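Local coordinates for protein Ta0487 (Thermoplasma acidophilum, PDB 3KBQ) that is of unknown function but belongs to the CinA family and, through the part of the chain described here, probably binds molybdopterin, at residues B[30-35]-B[63-68]; B[43-46]-B[51-54]; B[79-84]-B[136-141]; B[100-105]-B[117-122]; B[148-153]-B[158-163]. All coordinates share one frame; numbering follows the deposited sequence.

Interaction 1: B[30-35]-B[63-68]; sequences NFLTYH and SDLVVS
CG of Leu-32 stands beside the backbone N (chi1 -62°) and its chain runs on extended (chi2 170°), a combination that carries both methyls from helix 23-34 down to Leu-65 and Val-67 on strand 65-69. The setting is the three-layer alpha/beta/alpha fold of the probable molybdopterin-binding domain, and the contact illustrates how a helix settles on a parallel part of a sheet: one leucine is shared between alternate residues of a strand. CD2 of Leu-32 takes one of them, lying 3.7 Å from CD2 of Leu-65 where the two branches cross at a slant. CD1 of Leu-32 takes the other, meeting CG2 of Val-67 tip to tip at 4.2 Å. Val-66, between them, points to the opposite face of the sheet and packs on Phe-56, Ala-59 and Leu-60 of helix 49-62.

The join is light, burying 98 Å² in all, and no hydrogen bond crosses it. Ile-168 of helix 165-168 helps to complete the layer by touching both Phe-31 and Leu-65. At the end of helix 23-34, His-35 folds back over its own turn: its CE1 sits 3.4 Å above the ring plane of Phe-31, near the rim, and its ND1 donates to Phe-31 O at 2.9 Å, from the face of that carbonyl plane opposite the one used by His-35 N.

Interaction 2: B[43-46]-B[51-54]; sequences FVVM and EIGW
Strand 38-45 and helix 49-62 come closest at Val-45 and Glu-51, whose CA atoms are 6.1 Å apart; the chain turns sharply between them, so the first turns of the helix lie back against the end of the strand they follow. This is a strand-to-helix connection of the alpha/beta fold, and it shows how alternate strand residues, here Phe-43 and Val-45, are roofed by the next helix.

Phe-43 and Trp-54 form an offset edge-to-face pair, with ring centroids 5.6 Å apart and planes at 83°, the edge of the phenylalanine turned to the face of the indole. CD1 of Phe-43 comes within 3.7 Å of CH2 of Trp-54. Val-45 spreads its two methyls: CG1 lies in the indole plane at its edge, 3.9 Å from CZ3 of Trp-54, while CG2 lies 4.0 Å from CG1 of Ile-52, the two side chains crossing at about a right angle. With the indole of Trp-54 cut back to an alanine, Phe-43 would probably lose this edge-to-face partner, CG1 of Val-45 would face a gap, and Arg-41 of the second subunit would lack its cation-pi partner.

Polar traffic runs through one water, which accepts from Met-46 N at 2.9 Å and donates to Glu-51 OE1 at 2.7 Å; the bend at chi2 (-70°) curls the carboxylate toward it. The same OE1 is in a salt bridge with Arg-41 of the second subunit. The chemistry thus implies that this turn is bound up with the dimer: Arg-41 of the partner chain reaches both carboxylate and indole, and probably steadies the glutamate as its charged form.

Interaction 3: B[79-84]-B[136-141]; sequences MTVEGF and PGLICA
Phe-84 and Cys-140 make up the deeply buried part of this contact, whereas the second pair joins buried Leu-138 to Val-81, which is partly exposed. At the buried end, CE2 of Phe-84 is 3.8 Å from SG of Cys-140, and CE2 and CZ both lie 3.9 Å from CB of the same cysteine. The sulfur stands obliquely to the ring, 4.7 Å from its centroid and 44° off the normal, a sulfur-aromatic contact. Its position is further fixed by the disulfide to Cys-125 on the edge strand 125-128. Around the ring, Val-147 and Ile-149 of strand 145-150 add packing, and Phe-56 of helix 49-62 meets it edge-to-face.

The general arrangement is that of a helix laid across a sheet in an alpha/beta domain. Helix 80-87 covers strand 137-142, which runs antiparallel to its neighbours, and Phe-84 reaches down because its CG is swung away from the backbone N (chi1 177°). Of the strand residues, Leu-138 and Cys-140 face the helix.

The partly exposed side is equally close but rests on a single methyl of Leu-138. CD1 of Leu-138 is received by the fork of Val-81, 3.7 Å from CG2 and 3.8 Å from CG1, the two side chains crossing at about a right angle. Leu-92 and Pro-122 also touch Val-81.

Interaction 4: B[100-105]-B[117-122]; sequences AMIKKK and KMAKIP
Ile-102, Met-118 and Ala-119 carry the apolar contact between 100-105 and 117-122, which Tyr-106, Ala-98 and Leu-99 of the same helix, 96-106, extend. CD1 of Ile-102 is pressed on the peptide link itself, 3.8 Å from both C of Met-118 and N of Ala-119, and is flanked by CB of Met-118 at 3.9 Å and CB of Ala-119 at 4.0 Å. The other branch, CG2 of Ile-102, faces CE of Met-118 at 4.0 Å; a bend at chi3 (-44°) folds the thioether's methyl back over the isoleucine.

Among backbone hydrogen bonds, Lys-120 N to Lys-117 O at 3.0 Å closes the 3-10 turn, after which the chain pairs as a two-stranded antiparallel sheet, Ile-121 with Arg-93.

Charged groups stay out of the interface. Lys-105 NZ donates to the carbonyls of Asn-130 and Gly-133, and Lys-117 NZ to those of Gly-73, Thr-75 and Gln-114, so these amines link the unit to neighbouring backbone carbonyls.

Since no hydrogen bond spans the two segments, the hold between them is one of shape and exclusion of water: a branched aliphatic end seated against a turn closed by its own backbone bond.

Interaction 5: B[148-153]-B[158-163]; sequences IILPGV and EALLKA
Leu-150 supplies the first group of contacts, apolar and shared between two successive residues, Leu-160 and Leu-161. Its CD2 lies 3.9 Å from CB of Leu-160, the two side chains passing each other in opposing directions, while its CD1 is 4.0 Å from CB of Leu-161, which it meets crosswise. CG of Leu-161 lies opposite N and next to the carbonyl carbon (chi1 -170°), putting its CD1 within 4.1 Å of CD1 of Leu-150. Leu-161 also touches Phe-27 and Phe-31 of helix 23-34.

The motif is a strand running through a short turn into a helix that folds back on the same sheet: strand 145-150 ends at Leu-150, Val-153 takes the N-cap position, and helix 154-163 follows. Within this turn Pro-151 makes a contact of its own, tighter than usual for carbons, with its ring CD 3.4 Å from CD1 of Leu-160 and its CG 3.7 Å from the same methyl.

No polar bond crosses between the segments; the strand is bonded into the sheet on both sides, and the helix to itself. Lys-162 N bonds to Glu-158 O at 3.0 Å, and Lys-162 NZ also reaches that oxygen, weakly.

From the N terminus, interaction 1 opens at helix 23-34 and closes at strand 65-69, enclosing interaction 2, the tight turn from strand 38-45 to helix 49-62. Interaction 3 then spans the longest loop, from helix 80-87 to strand 137-142, and encloses interaction 4, which packs helix 96-106 on the turn leading into the small two-stranded sheet. Interaction 5 follows as a short closure of its own; none cross. Interactions 1 and 5 cover one face of the main sheet, interactions 2 and 3 the other. Strand 145-150 joins interactions 1, 3 and 5 through backbone pairing; interaction 2 meets interaction 3 through Ile-52 on segment 79-84. Interaction 4 joins through Pro-136 on Met-101.

Interaction 1: B[30-35]-B[63-68]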
# COMPACT_ATOMS: atom_id res chain seq x y z
N ASN B 30 -1.11 -13.33 -2.31
CA ASN B 30 -0.84 -14.69 -2.75
C ASN B 30 -2.14 -15.49 -2.91
O ASN B 30 -2.30 -16.22 -3.90
CB ASN B 30 0.13 -15.40 -1.78
CG ASN B 30 0.45 -16.83 -2.24
OD1 ASN B 30 1.05 -17.04 -3.29
ND2 ASN B 30 0.04 -17.79 -1.47
N PHE B 31 -3.07 -15.33 -1.96
CA PHE B 31 -4.37 -16.02 -1.99
C PHE B 31 -5.12 -15.64 -3.26
O PHE B 31 -5.61 -16.51 -3.96
CB PHE B 31 -5.19 -15.69 -0.74
CG PHE B 31 -6.58 -16.34 -0.70
CD1 PHE B 31 -6.76 -17.58 -0.09
CD2 PHE B 31 -7.70 -15.69 -1.22
CE1 PHE B 31 -8.05 -18.18 -0.04
CE2 PHE B 31 -8.99 -16.30 -1.16
CZ PHE B 31 -9.14 -17.54 -0.57
N LEU B 32 -5.16 -14.34 -3.57
CA LEU B 32 -5.90 -13.85 -4.75
C LEU B 32 -5.23 -14.31 -6.06
O LEU B 32 -5.93 -14.77 -6.98
CB LEU B 32 -6.03 -12.33 -4.75
CG LEU B 32 -6.81 -11.79 -3.53
CD1 LEU B 32 -6.69 -10.30 -3.45
CD2 LEU B 32 -8.25 -12.26 -3.70
N THR B 33 -3.91 -14.16 -6.12
CA THR B 33 -3.10 -14.68 -7.24
C THR B 33 -3.35 -16.16 -7.48
O THR B 33 -3.53 -16.61 -8.65
CB THR B 33 -1.58 -14.44 -7.03
OG1 THR B 33 -1.35 -13.05 -6.88
CG2 THR B 33 -0.71 -14.93 -8.26
N TYR B 34 -3.33 -16.92 -6.40
CA TYR B 34 -3.57 -18.34 -6.44
C TYR B 34 -4.93 -18.63 -7.07
O TYR B 34 -5.06 -19.62 -7.81
CB TYR B 34 -3.54 -18.96 -5.04
CG TYR B 34 -3.63 -20.49 -5.01
CD1 TYR B 34 -2.50 -21.29 -5.21
CD2 TYR B 34 -4.85 -21.12 -4.75
CE1 TYR B 34 -2.59 -22.71 -5.17
CE2 TYR B 34 -4.97 -22.54 -4.75
CZ TYR B 34 -3.84 -23.31 -4.93
OH TYR B 34 -3.97 -24.68 -4.86
N HIS B 35 -5.94 -17.77 -6.84
CA HIS B 35 -7.27 -18.03 -7.43
C HIS B 35 -7.48 -17.35 -8.77
O HIS B 35 -8.59 -17.24 -9.23
CB HIS B 35 -8.38 -17.70 -6.46
CG HIS B 35 -8.44 -18.65 -5.31
ND1 HIS B 35 -7.82 -18.39 -4.11
CD2 HIS B 35 -9.05 -19.85 -5.18
CE1 HIS B 35 -8.05 -19.39 -3.28
NE2 HIS B 35 -8.77 -20.30 -3.91
N SER B 63 -10.77 -2.19 -9.60
CA SER B 63 -10.91 -3.63 -9.42
C SER B 63 -12.36 -4.02 -9.09
O SER B 63 -13.12 -3.20 -8.58
CB SER B 63 -9.93 -4.15 -8.35
OG SER B 63 -10.23 -3.56 -7.12
N ASP B 64 -12.72 -5.27 -9.40
CA ASP B 64 -14.02 -5.79 -9.08
C ASP B 64 -14.06 -6.58 -7.77
O ASP B 64 -15.13 -6.93 -7.31
CB ASP B 64 -14.59 -6.63 -10.22
CG ASP B 64 -15.11 -5.77 -11.39
OD1 ASP B 64 -14.96 -4.51 -11.37
OD2 ASP B 64 -15.68 -6.38 -12.34
N LEU B 65 -12.90 -6.82 -7.17
CA LEU B 65 -12.86 -7.48 -5.86
C LEU B 65 -11.83 -6.73 -5.03
O LEU B 65 -10.69 -6.52 -5.49
CB LEU B 65 -12.44 -8.94 -5.98
CG LEU B 65 -12.06 -9.63 -4.64
CD1 LEU B 65 -13.25 -9.73 -3.70
CD2 LEU B 65 -11.54 -11.02 -4.92
N VAL B 66 -12.23 -6.32 -3.84
CA VAL B 66 -11.38 -5.52 -2.96
C VAL B 66 -11.32 -6.24 -1.63
O VAL B 66 -12.37 -6.60 -1.05
CB VAL B 66 -11.98 -4.08 -2.79
CG1 VAL B 66 -11.20 -3.26 -1.77
CG2 VAL B 66 -11.97 -3.35 -4.16
N VAL B 67 -10.10 -6.51 -1.13
CA VAL B 67 -10.02 -7.16 0.19
C VAL B 67 -9.23 -6.26 1.11
O VAL B 67 -8.12 -5.82 0.73
CB VAL B 67 -9.30 -8.57 0.12
CG1 VAL B 67 -9.30 -9.25 1.51
CG2 VAL B 67 -9.94 -9.50 -0.96
N SER B 68 -9.79 -5.92 2.28
CA SER B 68 -9.08 -5.09 3.28
C SER B 68 -8.79 -5.92 4.54
O SER B 68 -9.52 -6.87 4.85
CB SER B 68 -9.84 -3.83 3.70
OG SER B 68 -11.02 -4.17 4.45

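Interaction 2: B[43-46]-B[51-54]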
# COMPACT_ATOMS: atom_id res chain seq x y z
N PHE B 43 -2.97 -0.67 -1.05
CA PHE B 43 -3.09 0.62 -0.37
C PHE B 43 -2.81 0.38 1.10
O PHE B 43 -3.27 -0.63 1.67
CB PHE B 43 -4.52 1.16 -0.48
CG PHE B 43 -5.00 1.31 -1.88
CD1 PHE B 43 -4.87 2.51 -2.52
CD2 PHE B 43 -5.59 0.20 -2.55
CE1 PHE B 43 -5.34 2.65 -3.87
CE2 PHE B 43 -6.05 0.32 -3.83
CZ PHE B 43 -5.93 1.56 -4.52
N VAL B 44 -2.05 1.26 1.71
CA VAL B 44 -1.89 1.24 3.16
C VAL B 44 -2.31 2.60 3.65
O VAL B 44 -1.81 3.64 3.21
CB VAL B 44 -0.45 0.91 3.60
CG1 VAL B 44 -0.42 0.70 5.13
CG2 VAL B 44 0.07 -0.35 2.86
N VAL B 45 -3.24 2.59 4.60
CA VAL B 45 -3.75 3.82 5.11
C VAL B 45 -3.82 3.81 6.65
O VAL B 45 -3.84 2.77 7.28
CB VAL B 45 -5.14 4.16 4.54
CG1 VAL B 45 -5.03 4.44 2.99
CG2 VAL B 45 -6.21 3.07 4.93
N MET B 46 -3.90 5.01 7.20
CA MET B 46 -4.02 5.24 8.65
C MET B 46 -5.41 4.89 9.14
O MET B 46 -6.38 4.83 8.34
CB MET B 46 -3.78 6.75 8.96
CG MET B 46 -2.29 7.20 8.76
SD MET B 46 -1.95 8.99 9.14
CE MET B 46 -3.09 9.70 8.10
N GLU B 51 -9.29 8.65 5.09
CA GLU B 51 -8.22 7.96 4.38
C GLU B 51 -8.68 6.58 3.99
O GLU B 51 -8.36 6.08 2.89
CB GLU B 51 -6.96 7.82 5.26
CG GLU B 51 -6.30 9.18 5.56
CD GLU B 51 -5.66 9.76 4.32
OE1 GLU B 51 -4.63 9.22 3.86
OE2 GLU B 51 -6.20 10.75 3.77
N ILE B 52 -9.43 5.96 4.89
CA ILE B 52 -10.01 4.62 4.63
C ILE B 52 -11.01 4.71 3.48
O ILE B 52 -11.00 3.85 2.56
CB ILE B 52 -10.67 4.03 5.93
CG1 ILE B 52 -9.60 3.58 6.95
CG2 ILE B 52 -11.63 2.83 5.60
CD1 ILE B 52 -10.08 3.64 8.42
N GLY B 53 -11.84 5.77 3.52
CA GLY B 53 -12.83 5.99 2.47
C GLY B 53 -12.15 6.15 1.10
O GLY B 53 -12.65 5.62 0.08
N TRP B 54 -11.07 6.95 1.08
CA TRP B 54 -10.25 7.16 -0.11
C TRP B 54 -9.78 5.82 -0.72
O TRP B 54 -9.96 5.60 -1.90
CB TRP B 54 -9.08 8.17 0.12
CG TRP B 54 -8.12 8.17 -1.01
CD1 TRP B 54 -8.24 8.86 -2.24
CD2 TRP B 54 -6.92 7.39 -1.11
NE1 TRP B 54 -7.17 8.52 -3.05
CE2 TRP B 54 -6.35 7.64 -2.38
CE3 TRP B 54 -6.28 6.50 -0.23
CZ2 TRP B 54 -5.16 7.02 -2.81
CZ3 TRP B 54 -5.07 5.91 -0.64
CH2 TRP B 54 -4.53 6.18 -1.93
O HOH W 1 -3.69 7.21 5.32

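Interaction 3: B[79-84]-B[136-141]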
# COMPACT_ATOMS: atom_id res chain seq x y z
N MET B 79 -11.73 1.64 12.88
CA MET B 79 -12.65 2.55 12.16
C MET B 79 -13.01 2.09 10.74
O MET B 79 -13.61 2.86 10.01
CB MET B 79 -12.03 3.97 11.97
CG MET B 79 -11.49 4.64 13.22
SD MET B 79 -10.89 6.31 12.83
CE MET B 79 -12.42 7.01 13.00
N THR B 80 -12.61 0.88 10.35
CA THR B 80 -12.62 0.50 8.94
C THR B 80 -14.06 0.37 8.39
O THR B 80 -14.36 0.92 7.34
CB THR B 80 -11.81 -0.78 8.70
OG1 THR B 80 -10.43 -0.52 9.03
CG2 THR B 80 -11.93 -1.25 7.20
N VAL B 81 -14.94 -0.29 9.14
CA VAL B 81 -16.35 -0.43 8.74
C VAL B 81 -17.03 0.92 8.56
O VAL B 81 -17.70 1.17 7.55
CB VAL B 81 -17.17 -1.31 9.75
CG1 VAL B 81 -18.68 -1.40 9.31
CG2 VAL B 81 -16.59 -2.67 9.78
N GLU B 82 -16.82 1.81 9.51
CA GLU B 82 -17.42 3.13 9.41
C GLU B 82 -16.85 3.89 8.21
O GLU B 82 -17.57 4.60 7.51
CB GLU B 82 -17.19 3.91 10.71
CG GLU B 82 -17.95 5.25 10.76
CD GLU B 82 -17.78 6.01 12.10
OE1 GLU B 82 -17.13 5.50 13.05
OE2 GLU B 82 -18.29 7.13 12.17
N GLY B 83 -15.53 3.83 8.02
CA GLY B 83 -14.92 4.47 6.84
C GLY B 83 -15.50 3.93 5.54
O GLY B 83 -15.75 4.68 4.61
N PHE B 84 -15.67 2.61 5.47
CA PHE B 84 -16.30 1.97 4.32
C PHE B 84 -17.75 2.43 4.11
O PHE B 84 -18.09 2.79 3.00
CB PHE B 84 -16.28 0.45 4.41
CG PHE B 84 -17.00 -0.21 3.27
CD1 PHE B 84 -16.41 -0.22 2.00
CD2 PHE B 84 -18.26 -0.78 3.44
CE1 PHE B 84 -17.08 -0.82 0.89
CE2 PHE B 84 -18.94 -1.38 2.33
CZ PHE B 84 -18.33 -1.40 1.07
N PRO B 136 -16.62 -9.75 13.70
CA PRO B 136 -17.02 -10.42 12.45
C PRO B 136 -16.28 -9.81 11.23
O PRO B 136 -15.92 -8.62 11.27
CB PRO B 136 -18.52 -10.09 12.33
CG PRO B 136 -18.78 -9.00 13.29
CD PRO B 136 -17.74 -9.04 14.35
N GLY B 137 -16.05 -10.61 10.19
CA GLY B 137 -15.71 -10.05 8.89
C GLY B 137 -16.98 -9.56 8.21
O GLY B 137 -18.09 -9.79 8.71
N LEU B 138 -16.82 -8.86 7.09
CA LEU B 138 -17.96 -8.42 6.28
C LEU B 138 -17.73 -8.76 4.82
O LEU B 138 -16.60 -8.61 4.35
CB LEU B 138 -18.19 -6.91 6.43
CG LEU B 138 -18.52 -6.32 7.82
CD1 LEU B 138 -18.81 -4.82 7.72
CD2 LEU B 138 -19.69 -7.02 8.45
N ILE B 139 -18.76 -9.22 4.12
CA ILE B 139 -18.74 -9.31 2.66
C ILE B 139 -19.81 -8.33 2.24
O ILE B 139 -20.93 -8.37 2.76
CB ILE B 139 -19.23 -10.65 2.07
CG1 ILE B 139 -18.77 -11.83 2.90
CG2 ILE B 139 -18.85 -10.82 0.56
CD1 ILE B 139 -19.91 -12.87 3.14
N CYS B 140 -19.46 -7.48 1.27
CA CYS B 140 -20.32 -6.43 0.84
C CYS B 140 -20.43 -6.52 -0.66
O CYS B 140 -19.49 -7.01 -1.34
CB CYS B 140 -19.72 -5.09 1.27
SG CYS B 140 -19.16 -5.15 3.02
N ALA B 141 -21.55 -6.07 -1.19
CA ALA B 141 -21.65 -5.92 -2.65
C ALA B 141 -21.86 -4.42 -2.96
O ALA B 141 -22.67 -3.75 -2.30
CB ALA B 141 -22.78 -6.76 -3.20

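Interaction 4: B[100-105]-B[117-122]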
# COMPACT_ATOMS: atom_id res chain seq x y z
N ALA B 100 -25.85 -10.52 18.57
CA ALA B 100 -25.94 -11.85 19.20
C ALA B 100 -24.61 -12.65 19.16
O ALA B 100 -24.19 -13.17 20.19
CB ALA B 100 -27.09 -12.66 18.58
N MET B 101 -23.97 -12.75 18.00
CA MET B 101 -22.64 -13.40 17.90
C MET B 101 -21.73 -12.84 19.02
O MET B 101 -21.17 -13.58 19.84
CB MET B 101 -21.98 -13.17 16.53
CG MET B 101 -22.87 -13.36 15.25
SD MET B 101 -22.06 -13.54 13.58
CE MET B 101 -20.92 -12.18 13.44
N ILE B 102 -21.61 -11.51 19.04
CA ILE B 102 -20.69 -10.82 19.95
C ILE B 102 -20.92 -11.06 21.46
O ILE B 102 -19.97 -11.35 22.21
CB ILE B 102 -20.58 -9.32 19.59
CG1 ILE B 102 -19.90 -9.20 18.21
CG2 ILE B 102 -19.74 -8.59 20.68
CD1 ILE B 102 -20.25 -7.98 17.42
N LYS B 103 -22.17 -10.91 21.89
CA LYS B 103 -22.56 -11.14 23.30
C LYS B 103 -22.26 -12.57 23.75
O LYS B 103 -21.80 -12.79 24.88
CB LYS B 103 -24.05 -10.86 23.50
CG LYS B 103 -24.40 -9.40 23.58
CD LYS B 103 -25.91 -9.17 23.47
CE LYS B 103 -26.22 -7.69 23.67
NZ LYS B 103 -27.66 -7.37 23.48
N LYS B 104 -22.52 -13.52 22.86
CA LYS B 104 -22.21 -14.92 23.11
C LYS B 104 -20.71 -15.08 23.33
O LYS B 104 -20.29 -15.70 24.29
CB LYS B 104 -22.67 -15.77 21.93
CG LYS B 104 -23.26 -17.12 22.35
CD LYS B 104 -24.10 -16.99 23.64
CE LYS B 104 -25.06 -18.15 23.84
NZ LYS B 104 -24.36 -19.46 23.67
N LYS B 105 -19.90 -14.45 22.48
CA LYS B 105 -18.44 -14.55 22.62
C LYS B 105 -17.92 -13.97 23.92
O LYS B 105 -16.96 -14.48 24.51
CB LYS B 105 -17.74 -13.87 21.45
CG LYS B 105 -17.68 -14.73 20.21
CD LYS B 105 -17.09 -13.95 19.06
CE LYS B 105 -16.91 -14.83 17.82
NZ LYS B 105 -15.64 -15.66 17.88
N LYS B 117 -20.12 -1.48 19.15
CA LYS B 117 -20.03 -0.88 17.80
C LYS B 117 -19.57 -1.89 16.75
O LYS B 117 -19.80 -1.67 15.55
CB LYS B 117 -19.25 0.44 17.77
CG LYS B 117 -17.72 0.33 17.79
CD LYS B 117 -17.14 0.35 16.36
CE LYS B 117 -15.90 -0.59 16.18
NZ LYS B 117 -15.10 -0.84 17.43
N MET B 118 -18.97 -3.01 17.18
CA MET B 118 -18.58 -4.06 16.20
C MET B 118 -19.78 -4.71 15.50
O MET B 118 -19.59 -5.36 14.46
CB MET B 118 -17.67 -5.17 16.81
CG MET B 118 -16.25 -4.76 17.18
SD MET B 118 -15.30 -6.11 17.96
CE MET B 118 -16.45 -6.83 19.14
N ALA B 119 -20.99 -4.55 16.04
CA ALA B 119 -22.20 -5.04 15.35
C ALA B 119 -22.84 -4.04 14.40
O ALA B 119 -23.85 -4.35 13.78
CB ALA B 119 -23.25 -5.56 16.37
N LYS B 120 -22.28 -2.82 14.31
CA LYS B 120 -22.84 -1.74 13.47
C LYS B 120 -22.32 -1.94 12.04
O LYS B 120 -21.11 -2.04 11.82
CB LYS B 120 -22.49 -0.36 14.06
CG LYS B 120 -23.33 0.15 15.24
CD LYS B 120 -24.61 0.92 14.74
CE LYS B 120 -25.05 2.16 15.62
NZ LYS B 120 -26.36 2.07 16.46
N ILE B 121 -23.22 -2.06 11.07
CA ILE B 121 -22.86 -2.54 9.73
C ILE B 121 -23.71 -1.72 8.75
O ILE B 121 -24.82 -1.35 9.11
CB ILE B 121 -23.22 -4.04 9.64
CG1 ILE B 121 -22.02 -4.93 9.96
CG2 ILE B 121 -23.75 -4.47 8.32
CD1 ILE B 121 -22.49 -6.34 10.41
N PRO B 122 -23.18 -1.38 7.54
CA PRO B 122 -24.11 -0.80 6.56
C PRO B 122 -24.96 -1.90 5.85
O PRO B 122 -24.57 -3.06 5.83
CB PRO B 122 -23.16 -0.10 5.57
CG PRO B 122 -21.97 -0.95 5.54
CD PRO B 122 -21.84 -1.57 6.96

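Interaction 5: B[148-153]-B[158-163]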
# COMPACT_ATOMS: atom_id res chain seq x y z
N ILE B 148 -14.49 -7.52 0.66
CA ILE B 148 -14.32 -8.39 1.84
C ILE B 148 -13.50 -7.61 2.87
O ILE B 148 -12.37 -7.17 2.57
CB ILE B 148 -13.53 -9.67 1.46
CG1 ILE B 148 -14.27 -10.48 0.38
CG2 ILE B 148 -13.25 -10.54 2.68
CD1 ILE B 148 -15.20 -11.49 0.97
N ILE B 149 -14.05 -7.42 4.06
CA ILE B 149 -13.41 -6.56 5.08
C ILE B 149 -13.07 -7.49 6.25
O ILE B 149 -13.98 -8.12 6.81
CB ILE B 149 -14.37 -5.41 5.47
CG1 ILE B 149 -14.65 -4.51 4.25
CG2 ILE B 149 -13.82 -4.55 6.68
CD1 ILE B 149 -15.81 -3.48 4.54
N LEU B 150 -11.77 -7.59 6.56
CA LEU B 150 -11.24 -8.62 7.48
C LEU B 150 -10.54 -7.98 8.66
O LEU B 150 -10.10 -6.83 8.54
CB LEU B 150 -10.26 -9.52 6.74
CG LEU B 150 -10.80 -10.25 5.50
CD1 LEU B 150 -9.70 -11.04 4.76
CD2 LEU B 150 -11.91 -11.14 5.98
N PRO B 151 -10.45 -8.70 9.80
CA PRO B 151 -9.64 -8.25 10.96
C PRO B 151 -8.18 -8.23 10.58
O PRO B 151 -7.76 -8.89 9.62
CB PRO B 151 -9.81 -9.37 11.99
CG PRO B 151 -11.11 -10.07 11.61
CD PRO B 151 -11.21 -9.92 10.09
N GLY B 152 -7.39 -7.50 11.36
CA GLY B 152 -5.96 -7.37 11.03
C GLY B 152 -5.14 -8.45 11.73
O GLY B 152 -3.98 -8.67 11.40
N VAL B 153 -5.72 -9.10 12.72
CA VAL B 153 -5.02 -10.24 13.36
C VAL B 153 -4.83 -11.40 12.34
O VAL B 153 -5.82 -11.96 11.88
CB VAL B 153 -5.80 -10.73 14.58
CG1 VAL B 153 -5.16 -12.04 15.18
CG2 VAL B 153 -5.83 -9.59 15.64
N GLU B 158 -6.75 -14.81 8.06
CA GLU B 158 -6.51 -15.98 7.21
C GLU B 158 -7.64 -17.01 7.33
O GLU B 158 -8.10 -17.55 6.31
CB GLU B 158 -5.15 -16.61 7.47
CG GLU B 158 -4.02 -15.58 7.27
CD GLU B 158 -2.62 -16.07 7.68
OE1 GLU B 158 -2.47 -17.25 8.04
OE2 GLU B 158 -1.65 -15.28 7.59
N ALA B 159 -8.14 -17.21 8.55
CA ALA B 159 -9.27 -18.09 8.78
C ALA B 159 -10.50 -17.62 8.00
O ALA B 159 -11.12 -18.40 7.31
CB ALA B 159 -9.58 -18.22 10.25
N LEU B 160 -10.83 -16.35 8.11
CA LEU B 160 -12.03 -15.82 7.44
C LEU B 160 -11.90 -15.79 5.90
O LEU B 160 -12.84 -16.08 5.15
CB LEU B 160 -12.33 -14.43 7.97
CG LEU B 160 -13.03 -14.28 9.34
CD1 LEU B 160 -12.69 -12.95 9.91
CD2 LEU B 160 -14.50 -14.30 9.19
N LEU B 161 -10.71 -15.44 5.42
CA LEU B 161 -10.47 -15.40 3.99
C LEU B 161 -10.67 -16.79 3.39
O LEU B 161 -11.36 -16.95 2.35
CB LEU B 161 -9.09 -14.79 3.66
CG LEU B 161 -8.83 -14.50 2.19
CD1 LEU B 161 -9.95 -13.64 1.63
CD2 LEU B 161 -7.43 -13.80 2.01
N LYS B 162 -10.11 -17.80 4.06
CA LYS B 162 -10.33 -19.20 3.69
C LYS B 162 -11.79 -19.66 3.73
O LYS B 162 -12.23 -20.35 2.82
CB LYS B 162 -9.35 -20.13 4.43
CG LYS B 162 -7.99 -20.12 3.70
CD LYS B 162 -6.85 -20.88 4.37
CE LYS B 162 -6.08 -19.98 5.32
NZ LYS B 162 -6.72 -20.01 6.66
N ALA B 163 -12.54 -19.25 4.73
CA ALA B 163 -13.99 -19.50 4.81
C ALA B 163 -14.82 -18.83 3.69
O ALA B 163 -15.94 -19.25 3.41
CB ALA B 163 -14.51 -19.09 6.17